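L544 (Acanthamoeba polyphaga mimivirus, PDB 4AMQ) is a virion protein of a giant virus that probably acts as a nucleotidyl transferase, with manganese bound at its nucleotidyltransferase domain. Local coordinates at residues Y276-L280 and Y349-N353; L279-I283 and S306-I311; Y286-Y290 and I338-N342. All blocks are in the same frame, centred on the assembly; numbering follows the deposited sequence.

Contact 1: Y276-L280 and Y349-N353; sequences YKQLL and YTNIN
L280 and I352 interlock where helices 274-292 and 334-368 run antiparallel in the helical domain, a buried packing whose local axes come within 10.0 Å at a crossing angle of -160°. The two side chains lie alongside each other, pointing opposite ways, and L280 CD2 ends 3.6 Å from I352 CG2. I352 splits its branches between neighbours: CG2, anti to the backbone N, lies at the edge of the Y276 ring and near the carbonyl O of Y276, while CD1 goes the other way to L279 CB at 4.0 Å. The Y276 hydroxyl is bonded beyond the contact, to N315 and Q359.

The same CD2 methyl of L280 also meets Y349, lying over one face of the ring in a CH-pi contact, 4.0 Å from the centroid and 19° off the normal. The backbone O of L280 approaches that ring differently, in its plane and 3.4 Å from Y349 CE1. A third wall for L280 is the amide of N353, whose ND2 packs 3.5 Å from L280 CD2. That amide is anchored within its own helix: Y349 O accepts N353 ND2 at 2.9 Å from above one face of its carbonyl plane and N353 N from the opposite face.

Contact 2: L279-I283 and S306-I311; sequences LLVRI and SIIKDI
A buried salt bridge between antiparallel helices 274-292 and 297-311 centres on R282 and D310. The guanidinium meets the carboxylate end-on, and both terminal nitrogens converge on one oxygen: R282 NH1 donates to D310 OD2 at 2.7 Å, on the oxygen's anti lone pair, while R282 NH2, at 3.0 Å from the same OD2, approaches from the anti side but tilted out of the carboxylate plane. The two planes stand 88° apart, so this is not the coplanar, two-oxygen form of the pair. The arginine chain bends at chi3 (53°), and its guanidinium ends edge-on to S306 and D310. L279 CD2 sits over the centre of the guanidinium, 3.5 Å above it.

The two helices form an antiparallel pair within the helical domain, crossing at -164°. Further bonds fix the guanidinium's rotation. R282 NH2 makes a weak bond to S306 OG, which is also bonded to I303 O, and a water bridges R282 NE and S306 OG. Q278 OE1 takes another hydrogen from NH1, and K313 pairs with the second oxygen of D310.

Beside the charged pair, L279 CD1 touches I311 CD1 at 3.7 Å, the two side chains roughly perpendicular. I283 CG1 meets I307 CD1 at 3.8 Å in a similar crosswise fashion.

Contact 3: Y286-Y290 and I338-N342; sequences YRTIY and IIAWN
Y286 reaches across to helix 334-368 and gives its hydroxyl hydrogen to the backbone O of I338, at 2.7 Å. The acceptor is met in the carbonyl plane, on a lone pair, and it also lies at the edge of the tyrosine ring, near the ring's own plane. Because I338 O already receives the helical bond from N342 N, two donors grip it. The ring can span the gap because its CG is anti to the backbone N (chi1 -170°). Its OH then fits close to W341, 3.3 Å from CB and at the edge of the indole, and beside the CG2 methyl of I338. The N342 amide is inclined just 17° to the ring but approaches it obliquely, with OD1 3.5 Å from Y286 CD1. That oxygen is buried here without a hydrogen-bonding partner in the model, a likely energetic cost of the packing.

One residue on, R287 adds only its aliphatic part: CG lies 3.8 Å from N342 OD1. The chain then leads away from the amide, and the guanidinium makes a cation-pi contact with Y349.

A turn later comes Y290, again with CG anti to the backbone N. Its ring meets I338, I339 and N342 obliquely, all from one side. Y290 CD1 is 3.8 Å from I338 CG2, and at the other end of the ring N342 ND2 comes 3.4 Å from CE2, with ring and amide inclined to each other. The hydroxyl extends farther, to 3.4 Å from I339 CG1. N342 thus fits between the two tyrosines, its OD1 facing Y286 and its ND2 facing Y290.

Around this core, A300, I303 and I304 of helix 297-311 also touch Y286. Tyrosines one turn apart, reaching over an antiparallel partner at -140°, make this a helix-helix packing interface of an all-helical domain.

Overall arrangement
From the N terminus, helix 274-292 is the first element to take part, and it serves all three contacts. Its early turns take part first in contact 1 and, with L279 and L280 shared, in contact 2; its later turns belong to contact 3. Contact 2 closes the shortest loop, when helix 297-311 returns antiparallel. Helix 334-368 then closes contact 3 at its start and contact 1 further along, so contact 3 lies within the span of contact 1, whereas contacts 2 and 3 cross. I352 packs on I311 and I283, joining contacts 1 and 2, and Y349 touches R287, joining contacts 1 and 3. Together they bind three helices into one bundle.

Contact 1: Y276-L280 and Y349-N353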
ATOM      1  N   TYR A 276       4.828  -3.598 -14.771  1.00 24.77           N
ATOM      2  CA  TYR A 276       4.987  -2.183 -14.452  1.00 27.36           C
ATOM      3  C   TYR A 276       4.334  -1.857 -13.111  1.00 27.60           C
ATOM      4  O   TYR A 276       4.903  -1.139 -12.293  1.00 24.70           O
ATOM      5  CB  TYR A 276       4.366  -1.305 -15.539  1.00 27.65           C
ATOM      6  CG  TYR A 276       5.050  -1.382 -16.886  1.00 31.44           C
ATOM      7  CD1 TYR A 276       4.803  -2.437 -17.750  1.00 29.68           C
ATOM      8  CD2 TYR A 276       5.932  -0.391 -17.297  1.00 29.53           C
ATOM      9  CE1 TYR A 276       5.419  -2.512 -18.980  1.00 30.19           C
ATOM     10  CE2 TYR A 276       6.553  -0.458 -18.531  1.00 36.10           C
ATOM     11  CZ  TYR A 276       6.291  -1.523 -19.367  1.00 33.53           C
ATOM     12  OH  TYR A 276       6.900  -1.603 -20.599  1.00 34.77           O
ATOM     13  N   LYS A 277       3.132  -2.382 -12.897  1.00 26.77           N
ATOM     14  CA  LYS A 277       2.399  -2.126 -11.661  1.00 28.75           C
ATOM     15  C   LYS A 277       3.059  -2.822 -10.473  1.00 27.17           C
ATOM     16  O   LYS A 277       3.138  -2.261  -9.382  1.00 26.62           O
ATOM     17  CB  LYS A 277       0.928  -2.551 -11.799  1.00 26.13           C
ATOM     18  CG  LYS A 277       0.152  -2.594 -10.491  1.00 26.17           C
ATOM     19  CD  LYS A 277      -1.356  -2.485 -10.725  1.00 29.85           C
ATOM     20  CE  LYS A 277      -1.890  -3.594 -11.621  1.00 25.24           C
ATOM     21  NZ  LYS A 277      -1.862  -4.925 -10.953  1.00 27.42           N
ATOM     22  N   GLN A 278       3.542  -4.041 -10.694  1.00 25.91           N
ATOM     23  CA  GLN A 278       4.149  -4.818  -9.619  1.00 26.45           C
ATOM     24  C   GLN A 278       5.437  -4.159  -9.132  1.00 25.79           C
ATOM     25  O   GLN A 278       5.701  -4.111  -7.935  1.00 25.85           O
ATOM     26  CB  GLN A 278       4.416  -6.259 -10.069  1.00 25.85           C
ATOM     27  CG  GLN A 278       4.719  -7.216  -8.920  1.00 24.11           C
ATOM     28  CD  GLN A 278       5.400  -8.492  -9.382  1.00 30.39           C
ATOM     29  OE1 GLN A 278       6.477  -8.454  -9.980  1.00 29.18           O
ATOM     30  NE2 GLN A 278       4.776  -9.630  -9.104  1.00 26.55           N
ATOM     31  N   LEU A 279       6.231  -3.648 -10.068  1.00 25.36           N
ATOM     32  CA  LEU A 279       7.469  -2.953  -9.728  1.00 28.06           C
ATOM     33  C   LEU A 279       7.226  -1.660  -8.952  1.00 27.67           C
ATOM     34  O   LEU A 279       8.029  -1.290  -8.099  1.00 24.69           O
ATOM     35  CB  LEU A 279       8.306  -2.682 -10.980  1.00 25.33           C
ATOM     36  CG  LEU A 279       9.133  -3.868 -11.479  1.00 28.84           C
ATOM     37  CD1 LEU A 279       9.817  -3.532 -12.796  1.00 33.56           C
ATOM     38  CD2 LEU A 279      10.157  -4.287 -10.427  1.00 28.12           C
ATOM     39  N   LEU A 280       6.122  -0.976  -9.248  1.00 24.01           N
ATOM     40  CA  LEU A 280       5.761   0.227  -8.503  1.00 25.31           C
ATOM     41  C   LEU A 280       5.425  -0.123  -7.058  1.00 25.86           C
ATOM     42  O   LEU A 280       5.879   0.544  -6.125  1.00 25.24           O
ATOM     43  CB  LEU A 280       4.576   0.947  -9.156  1.00 25.13           C
ATOM     44  CG  LEU A 280       4.823   1.537 -10.546  1.00 28.04           C
ATOM     45  CD1 LEU A 280       3.551   2.158 -11.097  1.00 28.88           C
ATOM     46  CD2 LEU A 280       5.952   2.560 -10.500  1.00 29.37           C
ATOM     47  N   TYR A 349      10.906   5.077  -9.880  1.00 31.00           N
ATOM     48  CA  TYR A 349       9.465   5.066  -9.691  1.00 32.53           C
ATOM     49  C   TYR A 349       8.813   6.022 -10.687  1.00 34.52           C
ATOM     50  O   TYR A 349       7.861   5.666 -11.380  1.00 30.82           O
ATOM     51  CB  TYR A 349       9.134   5.483  -8.258  1.00 33.40           C
ATOM     52  CG  TYR A 349       7.700   5.251  -7.845  1.00 35.23           C
ATOM     53  CD1 TYR A 349       7.304   4.039  -7.288  1.00 32.24           C
ATOM     54  CD2 TYR A 349       6.744   6.248  -7.989  1.00 35.77           C
ATOM     55  CE1 TYR A 349       5.999   3.824  -6.898  1.00 35.15           C
ATOM     56  CE2 TYR A 349       5.433   6.041  -7.600  1.00 39.20           C
ATOM     57  CZ  TYR A 349       5.067   4.827  -7.055  1.00 37.76           C
ATOM     58  OH  TYR A 349       3.764   4.613  -6.669  1.00 45.94           O
ATOM     59  N   THR A 350       9.346   7.236 -10.755  1.00 35.54           N
ATOM     60  CA  THR A 350       8.868   8.251 -11.684  1.00 36.82           C
ATOM     61  C   THR A 350       8.987   7.773 -13.124  1.00 34.24           C
ATOM     62  O   THR A 350       8.066   7.931 -13.928  1.00 34.44           O
ATOM     63  CB  THR A 350       9.672   9.551 -11.534  1.00 36.67           C
ATOM     64  OG1 THR A 350       9.550  10.036 -10.191  1.00 32.66           O
ATOM     65  CG2 THR A 350       9.164  10.611 -12.506  1.00 42.38           C
ATOM     66  N   ASN A 351      10.133   7.186 -13.442  1.00 33.36           N
ATOM     67  CA  ASN A 351      10.392   6.714 -14.791  1.00 33.99           C
ATOM     68  C   ASN A 351       9.410   5.625 -15.213  1.00 33.57           C
ATOM     69  O   ASN A 351       8.904   5.635 -16.334  1.00 32.04           O
ATOM     70  CB  ASN A 351      11.835   6.225 -14.917  1.00 31.57           C
ATOM     71  CG  ASN A 351      12.280   6.090 -16.357  1.00 37.88           C
ATOM     72  OD1 ASN A 351      12.701   5.021 -16.790  1.00 47.89           O
ATOM     73  ND2 ASN A 351      12.177   7.176 -17.112  1.00 42.45           N
ATOM     74  N   ILE A 352       9.139   4.689 -14.308  1.00 32.13           N
ATOM     75  CA  ILE A 352       8.221   3.595 -14.607  1.00 31.90           C
ATOM     76  C   ILE A 352       6.811   4.122 -14.845  1.00 29.56           C
ATOM     77  O   ILE A 352       6.127   3.690 -15.766  1.00 30.69           O
ATOM     78  CB  ILE A 352       8.198   2.540 -13.488  1.00 31.65           C
ATOM     79  CG1 ILE A 352       9.562   1.852 -13.386  1.00 31.71           C
ATOM     80  CG2 ILE A 352       7.108   1.507 -13.749  1.00 25.20           C
ATOM     81  CD1 ILE A 352       9.688   0.912 -12.221  1.00 25.53           C
ATOM     82  N   ASN A 353       6.385   5.062 -14.012  1.00 29.50           N
ATOM     83  CA  ASN A 353       5.097   5.708 -14.196  1.00 32.78           C
ATOM     84  C   ASN A 353       4.994   6.375 -15.555  1.00 34.68           C
ATOM     85  O   ASN A 353       4.027   6.172 -16.289  1.00 35.72           O
ATOM     86  CB  ASN A 353       4.851   6.738 -13.098  1.00 36.25           C
ATOM     87  CG  ASN A 353       4.221   6.129 -11.870  1.00 40.21           C
ATOM     88  OD1 ASN A 353       3.022   5.849 -11.854  1.00 41.09           O
ATOM     89  ND2 ASN A 353       5.023   5.919 -10.832  1.00 38.01           N
TER

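Contact 2: L279-I283 and S306-I311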
ATOM      1  N   LEU A 279       6.231  -3.648 -10.068  1.00 25.36           N
ATOM      2  CA  LEU A 279       7.469  -2.953  -9.728  1.00 28.06           C
ATOM      3  C   LEU A 279       7.226  -1.660  -8.952  1.00 27.67           C
ATOM      4  O   LEU A 279       8.029  -1.290  -8.099  1.00 24.69           O
ATOM      5  CB  LEU A 279       8.306  -2.682 -10.980  1.00 25.33           C
ATOM      6  CG  LEU A 279       9.133  -3.868 -11.479  1.00 28.84           C
ATOM      7  CD1 LEU A 279       9.817  -3.532 -12.796  1.00 33.56           C
ATOM      8  CD2 LEU A 279      10.157  -4.287 -10.427  1.00 28.12           C
ATOM      9  N   LEU A 280       6.122  -0.976  -9.248  1.00 24.01           N
ATOM     10  CA  LEU A 280       5.761   0.227  -8.503  1.00 25.31           C
ATOM     11  C   LEU A 280       5.425  -0.123  -7.058  1.00 25.86           C
ATOM     12  O   LEU A 280       5.879   0.544  -6.125  1.00 25.24           O
ATOM     13  CB  LEU A 280       4.576   0.947  -9.156  1.00 25.13           C
ATOM     14  CG  LEU A 280       4.823   1.537 -10.546  1.00 28.04           C
ATOM     15  CD1 LEU A 280       3.551   2.158 -11.097  1.00 28.88           C
ATOM     16  CD2 LEU A 280       5.952   2.560 -10.500  1.00 29.37           C
ATOM     17  N   VAL A 281       4.625  -1.171  -6.882  1.00 21.23           N
ATOM     18  CA  VAL A 281       4.265  -1.652  -5.551  1.00 23.31           C
ATOM     19  C   VAL A 281       5.492  -2.138  -4.777  1.00 23.88           C
ATOM     20  O   VAL A 281       5.594  -1.942  -3.564  1.00 24.72           O
ATOM     21  CB  VAL A 281       3.239  -2.798  -5.629  1.00 23.31           C
ATOM     22  CG1 VAL A 281       3.021  -3.403  -4.258  1.00 26.58           C
ATOM     23  CG2 VAL A 281       1.919  -2.299  -6.222  1.00 24.91           C
ATOM     24  N   ARG A 282       6.418  -2.777  -5.485  1.00 25.66           N
ATOM     25  CA  ARG A 282       7.617  -3.323  -4.861  1.00 23.03           C
ATOM     26  C   ARG A 282       8.541  -2.200  -4.390  1.00 22.28           C
ATOM     27  O   ARG A 282       9.197  -2.321  -3.361  1.00 22.85           O
ATOM     28  CB  ARG A 282       8.330  -4.279  -5.821  1.00 24.50           C
ATOM     29  CG  ARG A 282       7.574  -5.592  -6.049  1.00 27.15           C
ATOM     30  CD  ARG A 282       8.005  -6.305  -7.328  1.00 29.54           C
ATOM     31  NE  ARG A 282       9.450  -6.512  -7.400  1.00 31.65           N
ATOM     32  CZ  ARG A 282      10.066  -7.144  -8.395  1.00 30.40           C
ATOM     33  NH1 ARG A 282       9.363  -7.641  -9.405  1.00 30.10           N
ATOM     34  NH2 ARG A 282      11.385  -7.279  -8.380  1.00 28.30           N
ATOM     35  N   ILE A 283       8.575  -1.103  -5.140  1.00 23.95           N
ATOM     36  CA  ILE A 283       9.309   0.090  -4.723  1.00 24.45           C
ATOM     37  C   ILE A 283       8.619   0.766  -3.531  1.00 24.59           C
ATOM     38  O   ILE A 283       9.285   1.267  -2.629  1.00 25.07           O
ATOM     39  CB  ILE A 283       9.461   1.093  -5.882  1.00 25.86           C
ATOM     40  CG1 ILE A 283      10.412   0.535  -6.945  1.00 25.51           C
ATOM     41  CG2 ILE A 283       9.972   2.429  -5.373  1.00 28.89           C
ATOM     42  CD1 ILE A 283      10.426   1.327  -8.231  1.00 23.98           C
ATOM     43  N   SER A 306      16.164  -7.955  -7.023  1.00 23.58           N
ATOM     44  CA  SER A 306      14.994  -8.417  -7.762  1.00 24.95           C
ATOM     45  C   SER A 306      14.531  -7.373  -8.769  1.00 26.87           C
ATOM     46  O   SER A 306      14.042  -7.714  -9.843  1.00 32.55           O
ATOM     47  CB  SER A 306      13.844  -8.772  -6.813  1.00 28.03           C
ATOM     48  OG  SER A 306      13.250  -7.605  -6.269  1.00 26.35           O
ATOM     49  N   ILE A 307      14.686  -6.100  -8.415  1.00 26.87           N
ATOM     50  CA  ILE A 307      14.228  -5.007  -9.269  1.00 26.51           C
ATOM     51  C   ILE A 307      15.132  -4.830 -10.485  1.00 33.35           C
ATOM     52  O   ILE A 307      14.655  -4.598 -11.596  1.00 29.99           O
ATOM     53  CB  ILE A 307      14.137  -3.679  -8.487  1.00 28.83           C
ATOM     54  CG1 ILE A 307      12.960  -3.719  -7.508  1.00 27.84           C
ATOM     55  CG2 ILE A 307      13.999  -2.499  -9.439  1.00 27.03           C
ATOM     56  CD1 ILE A 307      12.725  -2.416  -6.770  1.00 29.66           C
ATOM     57  N   ILE A 308      16.438  -4.945 -10.265  1.00 27.18           N
ATOM     58  CA  ILE A 308      17.422  -4.846 -11.338  1.00 34.31           C
ATOM     59  C   ILE A 308      17.175  -5.899 -12.411  1.00 33.99           C
ATOM     60  O   ILE A 308      17.221  -5.602 -13.603  1.00 40.97           O
ATOM     61  CB  ILE A 308      18.863  -5.005 -10.802  1.00 35.24           C
ATOM     62  CG1 ILE A 308      19.218  -3.852  -9.865  1.00 37.02           C
ATOM     63  CG2 ILE A 308      19.855  -5.061 -11.949  1.00 45.12           C
ATOM     64  CD1 ILE A 308      19.096  -2.490 -10.505  1.00 38.28           C
ATOM     65  N   LYS A 309      16.906  -7.128 -11.979  1.00 31.33           N
ATOM     66  CA  LYS A 309      16.611  -8.217 -12.905  1.00 38.35           C
ATOM     67  C   LYS A 309      15.334  -7.971 -13.713  1.00 37.39           C
ATOM     68  O   LYS A 309      15.323  -8.133 -14.931  1.00 37.55           O
ATOM     69  CB  LYS A 309      16.494  -9.547 -12.155  1.00 39.54           C
ATOM     70  CG  LYS A 309      15.968 -10.690 -13.017  1.00 47.11           C
ATOM     71  CD  LYS A 309      15.897 -11.999 -12.242  1.00 54.57           C
ATOM     72  CE  LYS A 309      15.500 -13.166 -13.146  1.00 63.66           C
ATOM     73  NZ  LYS A 309      14.094 -13.073 -13.642  1.00 62.72           N
ATOM     74  N   ASP A 310      14.264  -7.576 -13.031  1.00 38.28           N
ATOM     75  CA  ASP A 310      12.946  -7.471 -13.663  1.00 37.98           C
ATOM     76  C   ASP A 310      12.754  -6.211 -14.504  1.00 32.96           C
ATOM     77  O   ASP A 310      11.964  -6.203 -15.446  1.00 36.49           O
ATOM     78  CB  ASP A 310      11.840  -7.570 -12.611  1.00 34.87           C
ATOM     79  CG  ASP A 310      11.804  -8.924 -11.937  1.00 41.59           C
ATOM     80  OD1 ASP A 310      12.336  -9.888 -12.522  1.00 41.27           O
ATOM     81  OD2 ASP A 310      11.239  -9.023 -10.829  1.00 39.41           O
ATOM     82  N   ILE A 311      13.475  -5.152 -14.158  1.00 32.99           N
ATOM     83  CA  ILE A 311      13.348  -3.873 -14.844  1.00 32.17           C
ATOM     84  C   ILE A 311      13.712  -3.992 -16.325  1.00 36.66           C
ATOM     85  O   ILE A 311      13.245  -3.208 -17.158  1.00 36.57           O
ATOM     86  CB  ILE A 311      14.244  -2.812 -14.173  1.00 38.91           C
ATOM     87  CG1 ILE A 311      13.770  -1.408 -14.518  1.00 40.66           C
ATOM     88  CG2 ILE A 311      15.690  -2.997 -14.575  1.00 42.32           C
ATOM     89  CD1 ILE A 311      12.415  -1.112 -13.974  1.00 33.92           C
TER
HETATM   90  O   HOH W   1      10.966  -6.335  -5.052  1.00 24.81           O

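Contact 3: Y286-Y290 and I338-N342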
ATOM      1  N   TYR A 286       9.735  -1.082  -0.381  1.00 22.56           N
ATOM      2  CA  TYR A 286      11.028  -0.587   0.081  1.00 20.25           C
ATOM      3  C   TYR A 286      10.817   0.675   0.915  1.00 22.74           C
ATOM      4  O   TYR A 286      11.231   0.744   2.073  1.00 22.55           O
ATOM      5  CB  TYR A 286      11.925  -0.293  -1.127  1.00 22.01           C
ATOM      6  CG  TYR A 286      13.378   0.001  -0.809  1.00 20.99           C
ATOM      7  CD1 TYR A 286      13.760   1.212  -0.241  1.00 18.61           C
ATOM      8  CD2 TYR A 286      14.370  -0.930  -1.092  1.00 21.89           C
ATOM      9  CE1 TYR A 286      15.089   1.483   0.038  1.00 22.06           C
ATOM     10  CE2 TYR A 286      15.703  -0.667  -0.813  1.00 19.93           C
ATOM     11  CZ  TYR A 286      16.054   0.541  -0.252  1.00 21.70           C
ATOM     12  OH  TYR A 286      17.373   0.799   0.023  1.00 21.98           O
ATOM     13  N   ARG A 287      10.153   1.664   0.321  1.00 24.42           N
ATOM     14  CA  ARG A 287       9.876   2.940   0.982  1.00 26.50           C
ATOM     15  C   ARG A 287       9.167   2.785   2.319  1.00 22.28           C
ATOM     16  O   ARG A 287       9.585   3.356   3.326  1.00 22.77           O
ATOM     17  CB  ARG A 287       9.013   3.825   0.086  1.00 26.59           C
ATOM     18  CG  ARG A 287       9.711   4.350  -1.143  1.00 33.03           C
ATOM     19  CD  ARG A 287       8.680   4.852  -2.131  1.00 32.15           C
ATOM     20  NE  ARG A 287       9.255   5.753  -3.118  1.00 40.77           N
ATOM     21  CZ  ARG A 287       8.535   6.419  -4.012  1.00 40.13           C
ATOM     22  NH1 ARG A 287       7.220   6.275  -4.038  1.00 33.31           N
ATOM     23  NH2 ARG A 287       9.130   7.227  -4.878  1.00 42.85           N
ATOM     24  N   THR A 288       8.080   2.023   2.315  1.00 20.64           N
ATOM     25  CA  THR A 288       7.272   1.835   3.516  1.00 24.57           C
ATOM     26  C   THR A 288       8.072   1.178   4.635  1.00 23.74           C
ATOM     27  O   THR A 288       8.060   1.644   5.772  1.00 24.51           O
ATOM     28  CB  THR A 288       6.014   0.996   3.225  1.00 26.87           C
ATOM     29  OG1 THR A 288       5.164   1.707   2.318  1.00 28.98           O
ATOM     30  CG2 THR A 288       5.252   0.715   4.511  1.00 26.83           C
ATOM     31  N   ILE A 289       8.769   0.093   4.311  1.00 25.03           N
ATOM     32  CA  ILE A 289       9.570  -0.605   5.311  1.00 24.07           C
ATOM     33  C   ILE A 289      10.696   0.296   5.813  1.00 20.67           C
ATOM     34  O   ILE A 289      10.946   0.380   7.013  1.00 19.51           O
ATOM     35  CB  ILE A 289      10.156  -1.921   4.767  1.00 22.96           C
ATOM     36  CG1 ILE A 289       9.035  -2.850   4.298  1.00 25.48           C
ATOM     37  CG2 ILE A 289      10.996  -2.608   5.834  1.00 21.89           C
ATOM     38  CD1 ILE A 289       9.533  -4.104   3.602  1.00 24.74           C
ATOM     39  N   TYR A 290      11.362   0.977   4.885  1.00 23.14           N
ATOM     40  CA  TYR A 290      12.439   1.902   5.229  1.00 21.16           C
ATOM     41  C   TYR A 290      11.966   3.029   6.150  1.00 25.73           C
ATOM     42  O   TYR A 290      12.570   3.287   7.192  1.00 25.68           O
ATOM     43  CB  TYR A 290      13.061   2.494   3.963  1.00 21.77           C
ATOM     44  CG  TYR A 290      14.038   3.615   4.234  1.00 28.04           C
ATOM     45  CD1 TYR A 290      15.311   3.350   4.722  1.00 24.04           C
ATOM     46  CD2 TYR A 290      13.685   4.938   4.006  1.00 35.10           C
ATOM     47  CE1 TYR A 290      16.204   4.369   4.975  1.00 31.08           C
ATOM     48  CE2 TYR A 290      14.574   5.966   4.257  1.00 35.76           C
ATOM     49  CZ  TYR A 290      15.832   5.674   4.738  1.00 33.84           C
ATOM     50  OH  TYR A 290      16.718   6.694   4.988  1.00 35.65           O
ATOM     51  N   ILE A 338      21.637   1.946   1.697  1.00 26.03           N
ATOM     52  CA  ILE A 338      20.176   1.846   1.775  1.00 25.89           C
ATOM     53  C   ILE A 338      19.512   3.171   1.396  1.00 28.54           C
ATOM     54  O   ILE A 338      18.526   3.203   0.651  1.00 24.04           O
ATOM     55  CB  ILE A 338      19.712   1.444   3.194  1.00 23.82           C
ATOM     56  CG1 ILE A 338      20.353   0.116   3.617  1.00 26.39           C
ATOM     57  CG2 ILE A 338      18.196   1.353   3.262  1.00 23.74           C
ATOM     58  CD1 ILE A 338      19.877  -0.402   4.973  1.00 24.97           C
ATOM     59  N   ILE A 339      20.067   4.257   1.921  1.00 26.96           N
ATOM     60  CA  ILE A 339      19.590   5.607   1.648  1.00 30.70           C
ATOM     61  C   ILE A 339      19.766   6.014   0.181  1.00 30.55           C
ATOM     62  O   ILE A 339      18.834   6.518  -0.445  1.00 31.03           O
ATOM     63  CB  ILE A 339      20.320   6.619   2.551  1.00 34.44           C
ATOM     64  CG1 ILE A 339      19.959   6.361   4.017  1.00 33.46           C
ATOM     65  CG2 ILE A 339      19.993   8.050   2.140  1.00 32.51           C
ATOM     66  CD1 ILE A 339      20.884   7.049   5.007  1.00 39.20           C
ATOM     67  N   ALA A 340      20.965   5.802  -0.359  1.00 33.41           N
ATOM     68  CA  ALA A 340      21.242   6.131  -1.756  1.00 32.66           C
ATOM     69  C   ALA A 340      20.308   5.365  -2.686  1.00 32.93           C
ATOM     70  O   ALA A 340      19.792   5.919  -3.656  1.00 33.86           O
ATOM     71  CB  ALA A 340      22.688   5.838  -2.098  1.00 30.61           C
ATOM     72  N   TRP A 341      20.100   4.086  -2.385  1.00 29.82           N
ATOM     73  CA  TRP A 341      19.146   3.267  -3.125  1.00 30.03           C
ATOM     74  C   TRP A 341      17.741   3.855  -3.059  1.00 25.44           C
ATOM     75  O   TRP A 341      17.046   3.932  -4.066  1.00 30.92           O
ATOM     76  CB  TRP A 341      19.118   1.846  -2.568  1.00 24.97           C
ATOM     77  CG  TRP A 341      20.194   0.971  -3.086  1.00 31.25           C
ATOM     78  CD1 TRP A 341      20.928   1.150  -4.227  1.00 33.13           C
ATOM     79  CD2 TRP A 341      20.687  -0.244  -2.492  1.00 28.31           C
ATOM     80  NE1 TRP A 341      21.831   0.125  -4.377  1.00 28.81           N
ATOM     81  CE2 TRP A 341      21.696  -0.736  -3.320  1.00 30.91           C
ATOM     82  CE3 TRP A 341      20.341  -0.943  -1.328  1.00 29.53           C
ATOM     83  CZ2 TRP A 341      22.385  -1.916  -3.030  1.00 32.84           C
ATOM     84  CZ3 TRP A 341      21.030  -2.109  -1.044  1.00 27.56           C
ATOM     85  CH2 TRP A 341      22.036  -2.584  -1.890  1.00 30.87           C
ATOM     86  N   ASN A 342      17.321   4.251  -1.865  1.00 27.07           N
ATOM     87  CA  ASN A 342      15.982   4.793  -1.682  1.00 30.89           C
ATOM     88  C   ASN A 342      15.793   6.005  -2.588  1.00 33.63           C
ATOM     89  O   ASN A 342      14.778   6.137  -3.266  1.00 32.36           O
ATOM     90  CB  ASN A 342      15.751   5.166  -0.215  1.00 29.87           C
ATOM     91  CG  ASN A 342      14.286   5.441   0.098  1.00 35.04           C
ATOM     92  OD1 ASN A 342      13.392   4.735  -0.368  1.00 34.98           O
ATOM     93  ND2 ASN A 342      14.037   6.476   0.893  1.00 38.05           N
TER